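Local coordinates for protein oxidoreductase (Corynebacterium diphtheriae, PDB 3K1Y) that probably works as a flavin-dependent oxidoreductase of the NADPH-dependent FMN reductase family, built on a flavodoxin-like fold, at residues 97-102 and 137-142; 121-126 and 142-147. All blocks are in the same frame, centred on the assembly; numbering follows the deposited sequence.

Overall arrangement
Both contacts bring helix 135-146 against parts of the fold that precede it in a flavodoxin-like domain, whose parallel sheet has the strand order 2-1-3-4-5. From the N terminus, the loop 97-102 comes first, between strand 88-94 and helix 102-110; strand 120-127 follows, and then the helix. Contact 1 closes a long loop, with 34 residues between its segments, and contact 2 a shorter one of 15. The segments alternate, so the two contacts cross, and they share Pro142. Their centres lie about 8 Å apart and Leu140 packs on Ile123 between them. Together they tie the helix to its own strand and to the preceding loop, which also meets a second subunit.

Contact 1 of 2, residues 97-102 and 137-142; sequences KASYTG and DYALRP
Apolar packing does most of the work between Tyr100 and Ala139: the ring carbon CD2 of Tyr100 lies 3.9 Å from CB of Ala139. CB of Tyr100 also meets Leu140, whose CD1 is 4.2 Å away. The first torsion of Tyr100 (chi1 53°) sets CG between the backbone N and the carbonyl carbon, and CE2 also packs on Leu143. The small methyl of Ala139 lets the helix backbone come close to the loop.

The polar atoms approach without bonding across the contact. CE2 of Tyr100 comes within 3.6 Å of O of Ala139, which lies at the ring edge and in its plane, while OG of Ser99 stands over one face near the rim. That hydroxyl is 3.5 Å from CB of Ala139.

The loop 97-102 leads from strand 88-94 into helix 102-110 of the flavodoxin-like fold, and here it packs against the next helix in the chain, 135-146. This helix has a wider pi-type turn at 137-140 and a kink at Pro142.

Hydrogen bonds reach a second subunit: O of Tyr100 accepts one from NZ of Lys105 of that subunit, and OH of Tyr100 has a weak one with OG of Ser99 of the same neighbouring subunit.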
loop_
_atom_site.group_PDB
_atom_site.type_symbol
_atom_site.label_atom_id
_atom_site.label_comp_id
_atom_site.label_asym_id
_atom_site.label_seq_id
_atom_site.Cartn_x
_atom_site.Cartn_y
_atom_site.Cartn_z
ATOM N N LYS A 97 8.409 0.954 -12.729
ATOM C CA LYS A 97 7.918 -0.308 -12.192
ATOM C C LYS A 97 6.798 -0.126 -11.171
ATOM O O LYS A 97 6.769 -0.781 -10.137
ATOM C CB LYS A 97 9.069 -1.122 -11.595
ATOM C CG LYS A 97 10.132 -1.538 -12.631
ATOM C CD LYS A 97 9.483 -2.144 -13.875
ATOM C CE LYS A 97 10.480 -2.893 -14.757
ATOM N NZ LYS A 97 11.576 -2.035 -15.268
ATOM N N ALA A 98 5.885 0.789 -11.483
ATOM C CA ALA A 98 4.695 1.064 -10.674
ATOM C C ALA A 98 4.890 1.710 -9.307
ATOM O O ALA A 98 4.070 1.533 -8.403
ATOM C CB ALA A 98 3.865 -0.225 -10.532
ATOM N N SER A 99 5.961 2.470 -9.153
ATOM C CA SER A 99 6.206 3.147 -7.889
ATOM C C SER A 99 7.257 4.231 -8.074
ATOM O O SER A 99 7.644 4.539 -9.203
ATOM C CB SER A 99 6.653 2.141 -6.827
ATOM O OG SER A 99 6.823 2.777 -5.575
ATOM N N TYR A 100 7.710 4.826 -6.978
ATOM C CA TYR A 100 8.718 5.872 -7.085
ATOM C C TYR A 100 10.036 5.280 -7.558
ATOM O O TYR A 100 10.268 4.079 -7.428
ATOM C CB TYR A 100 8.890 6.606 -5.754
ATOM C CG TYR A 100 9.160 5.740 -4.551
ATOM C CD1 TYR A 100 10.245 4.859 -4.520
ATOM C CD2 TYR A 100 8.380 5.863 -3.404
ATOM C CE1 TYR A 100 10.549 4.127 -3.368
ATOM C CE2 TYR A 100 8.670 5.138 -2.253
ATOM C CZ TYR A 100 9.755 4.277 -2.240
ATOM O OH TYR A 100 10.053 3.588 -1.088
ATOM N N THR A 101 10.889 6.122 -8.122
ATOM C CA THR A 101 12.173 5.674 -8.656
ATOM C C THR A 101 13.172 5.242 -7.587
ATOM O O THR A 101 13.160 5.750 -6.465
ATOM C CB THR A 101 12.824 6.783 -9.509
ATOM O OG1 THR A 101 11.973 7.106 -10.615
ATOM C CG2 THR A 101 14.142 6.321 -10.042
ATOM N N GLY A 102 14.038 4.300 -7.944
ATOM C CA GLY A 102 15.043 3.850 -7.005
ATOM C C GLY A 102 15.920 5.036 -6.642
ATOM O O GLY A 102 16.307 5.197 -5.484
ATOM N N ASP A 137 -0.573 7.815 -2.581
ATOM C CA ASP A 137 -1.050 7.362 -1.277
ATOM C C ASP A 137 -0.548 6.042 -0.731
ATOM O O ASP A 137 -0.757 5.750 0.444
ATOM C CB ASP A 137 -2.574 7.347 -1.250
ATOM C CG ASP A 137 -3.151 8.734 -1.257
ATOM O OD1 ASP A 137 -2.479 9.639 -0.718
ATOM O OD2 ASP A 137 -4.269 8.919 -1.786
ATOM N N TYR A 138 0.122 5.252 -1.563
ATOM C CA TYR A 138 0.624 3.959 -1.120
ATOM C C TYR A 138 2.136 3.807 -1.132
ATOM O O TYR A 138 2.658 2.823 -0.610
ATOM C CB TYR A 138 -0.018 2.854 -1.962
ATOM C CG TYR A 138 -1.477 2.666 -1.651
ATOM C CD1 TYR A 138 -1.881 2.174 -0.418
ATOM C CD2 TYR A 138 -2.456 3.027 -2.568
ATOM C CE1 TYR A 138 -3.226 2.051 -0.097
ATOM C CE2 TYR A 138 -3.811 2.906 -2.257
ATOM C CZ TYR A 138 -4.183 2.421 -1.019
ATOM O OH TYR A 138 -5.511 2.334 -0.684
ATOM N N ALA A 139 2.840 4.770 -1.730
ATOM C CA ALA A 139 4.299 4.725 -1.783
ATOM C C ALA A 139 4.956 6.009 -1.266
ATOM O O ALA A 139 5.779 5.945 -0.354
ATOM C CB ALA A 139 4.770 4.419 -3.207
ATOM N N LEU A 140 4.608 7.169 -1.827
ATOM C CA LEU A 140 5.219 8.429 -1.373
ATOM C C LEU A 140 4.731 8.919 -0.024
ATOM O O LEU A 140 5.520 9.385 0.807
ATOM C CB LEU A 140 5.012 9.554 -2.383
ATOM C CG LEU A 140 5.913 9.494 -3.613
ATOM C CD1 LEU A 140 5.298 8.539 -4.624
ATOM C CD2 LEU A 140 6.059 10.886 -4.205
ATOM N N ARG A 141 3.429 8.826 0.193
ATOM C CA ARG A 141 2.848 9.272 1.444
ATOM C C ARG A 141 3.446 8.472 2.607
ATOM O O ARG A 141 4.011 9.037 3.541
ATOM C CB ARG A 141 1.324 9.117 1.374
ATOM C CG ARG A 141 0.577 9.757 2.526
ATOM C CD ARG A 141 -0.722 10.387 2.052
ATOM N NE ARG A 141 -0.847 11.703 2.665
ATOM C CZ ARG A 141 -1.184 12.809 2.020
ATOM N NH1 ARG A 141 -1.448 12.780 0.720
ATOM N NH2 ARG A 141 -1.222 13.955 2.682
ATOM N N PRO A 142 3.352 7.142 2.554
ATOM C CA PRO A 142 3.921 6.364 3.662
ATOM C C PRO A 142 5.390 6.714 3.927
ATOM O O PRO A 142 5.828 6.737 5.075
ATOM C CB PRO A 142 3.754 4.920 3.200
ATOM C CG PRO A 142 2.514 4.996 2.306
ATOM C CD PRO A 142 2.780 6.262 1.521
#

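Contact 2 of 2, residues 121-126 and 142-147; sequences TIIAAT and PLLSYM
Leu144 reaches from the helix 135-146 to two side chains of the strand 120-127. Its CD1 lies 3.9 Å from CG2 of Thr121, and its CG is 4.0 Å from CG2 of Ile123, so both strand residues present a methyl to the leucine. The two approaches differ: Thr121 and Leu144 cross at about a right angle, whereas Ile123 and Leu144 slide past each other in opposite directions.

Alternation along the strand selects the partners, for Thr121 and Ile123 point toward the helix while Ile122 between them points away. In Thr121 the methyl CG2 is anti to the backbone N (chi1 -61° for OG1) and turns to the leucine, leaving the hydroxyl OG1 to bond with O of Met119. A threonine can thus serve an apolar surface with one branch and hold its polar one locally.

Further out, the backbone of the strand bonds to both neighbours in the sheet, Thr121 pairing with Val150 and Val152, and Ile122 with Leu89. The helix connects this strand to strand 150-159 in a beta-alpha-beta unit, and Leu144 packs as well on Val151 and Ala149. Within the helix, N of Tyr146 bonds to O of Pro142 at 2.9 Å.

With no hydrogen bond across the contact, helix and strand cohere here through buried hydrocarbon surface and the fit of branched side chains.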
loop_
_atom_site.group_PDB
_atom_site.type_symbol
_atom_site.label_atom_id
_atom_site.label_comp_id
_atom_site.label_asym_id
_atom_site.label_seq_id
_atom_site.Cartn_x
_atom_site.Cartn_y
_atom_site.Cartn_z
ATOM N N THR A 121 4.787 19.371 3.326
ATOM C CA THR A 121 5.167 18.722 2.070
ATOM C C THR A 121 4.053 18.337 1.088
ATOM O O THR A 121 3.010 17.806 1.486
ATOM C CB THR A 121 5.930 17.399 2.377
ATOM O OG1 THR A 121 7.116 17.683 3.122
ATOM C CG2 THR A 121 6.301 16.663 1.091
ATOM N N ILE A 122 4.301 18.581 -0.199
ATOM C CA ILE A 122 3.374 18.190 -1.261
ATOM C C ILE A 122 4.060 17.040 -1.998
ATOM O O ILE A 122 5.219 17.169 -2.417
ATOM C CB ILE A 122 3.151 19.293 -2.317
ATOM C CG1 ILE A 122 2.156 20.337 -1.818
ATOM C CG2 ILE A 122 2.652 18.658 -3.625
ATOM C CD1 ILE A 122 2.004 21.508 -2.764
ATOM N N ILE A 123 3.363 15.923 -2.153
ATOM C CA ILE A 123 3.941 14.796 -2.873
ATOM C C ILE A 123 3.379 14.780 -4.300
ATOM O O ILE A 123 2.197 15.056 -4.521
ATOM C CB ILE A 123 3.660 13.463 -2.143
ATOM C CG1 ILE A 123 2.169 13.313 -1.859
ATOM C CG2 ILE A 123 4.452 13.422 -0.824
ATOM C CD1 ILE A 123 1.815 11.980 -1.245
ATOM N N ALA A 124 4.235 14.498 -5.272
ATOM C CA ALA A 124 3.803 14.484 -6.657
ATOM C C ALA A 124 4.516 13.453 -7.540
ATOM O O ALA A 124 5.682 13.102 -7.316
ATOM C CB ALA A 124 3.960 15.887 -7.253
ATOM N N ALA A 125 3.800 12.979 -8.553
ATOM C CA ALA A 125 4.336 12.003 -9.490
ATOM C C ALA A 125 3.756 12.261 -10.873
ATOM O O ALA A 125 2.796 13.015 -11.029
ATOM C CB ALA A 125 3.985 10.606 -9.042
ATOM N N THR A 126 4.345 11.635 -11.879
ATOM C CA THR A 126 3.860 11.798 -13.234
ATOM C C THR A 126 4.065 10.537 -14.057
ATOM O O THR A 126 4.870 9.676 -13.709
ATOM C CB THR A 126 4.575 12.960 -13.954
ATOM O OG1 THR A 126 4.076 13.058 -15.293
ATOM C CG2 THR A 126 6.086 12.720 -14.008
ATOM N N PRO A 142 3.352 7.142 2.554
ATOM C CA PRO A 142 3.921 6.364 3.662
ATOM C C PRO A 142 5.390 6.714 3.927
ATOM O O PRO A 142 5.828 6.737 5.075
ATOM C CB PRO A 142 3.754 4.920 3.200
ATOM C CG PRO A 142 2.514 4.996 2.306
ATOM C CD PRO A 142 2.780 6.262 1.521
ATOM N N LEU A 143 6.140 6.990 2.860
ATOM C CA LEU A 143 7.556 7.332 2.988
ATOM C C LEU A 143 7.757 8.658 3.716
ATOM O O LEU A 143 8.575 8.748 4.632
ATOM C CB LEU A 143 8.221 7.402 1.608
ATOM C CG LEU A 143 9.709 7.784 1.625
ATOM C CD1 LEU A 143 10.503 6.745 2.393
ATOM C CD2 LEU A 143 10.241 7.905 0.193
ATOM N N LEU A 144 7.015 9.683 3.305
ATOM C CA LEU A 144 7.124 11.000 3.926
ATOM C C LEU A 144 6.570 10.990 5.344
ATOM O O LEU A 144 7.092 11.680 6.224
ATOM C CB LEU A 144 6.392 12.056 3.090
ATOM C CG LEU A 144 7.200 12.763 1.993
ATOM C CD1 LEU A 144 8.278 13.625 2.633
ATOM C CD2 LEU A 144 7.821 11.745 1.047
ATOM N N SER A 145 5.512 10.209 5.567
ATOM C CA SER A 145 4.922 10.119 6.899
ATOM C C SER A 145 5.859 9.399 7.847
ATOM O O SER A 145 5.959 9.760 9.016
ATOM C CB SER A 145 3.581 9.396 6.849
ATOM O OG SER A 145 2.637 10.179 6.139
ATOM N N TYR A 146 6.544 8.376 7.348
ATOM C CA TYR A 146 7.486 7.650 8.183
ATOM C C TYR A 146 8.569 8.596 8.701
ATOM O O TYR A 146 9.110 8.390 9.783
ATOM C CB TYR A 146 8.163 6.521 7.409
ATOM C CG TYR A 146 9.269 5.877 8.210
ATOM C CD1 TYR A 146 8.981 5.086 9.327
ATOM C CD2 TYR A 146 10.607 6.112 7.897
ATOM C CE1 TYR A 146 10.007 4.549 10.112
ATOM C CE2 TYR A 146 11.635 5.586 8.674
ATOM C CZ TYR A 146 11.334 4.808 9.776
ATOM O OH TYR A 146 12.359 4.299 10.539
HETATM N N MSE A 147 8.905 9.618 7.922
HETATM C CA MSE A 147 9.923 10.558 8.362
HETATM C C MSE A 147 9.306 11.715 9.124
HETATM O O MSE A 147 9.975 12.694 9.455
HETATM C CB MSE A 147 10.735 11.059 7.178
HETATM C CG MSE A 147 11.747 10.035 6.726
HETATM SE SE MSE A 147 12.793 10.597 5.241
HETATM C CE MSE A 147 11.544 10.125 3.855
#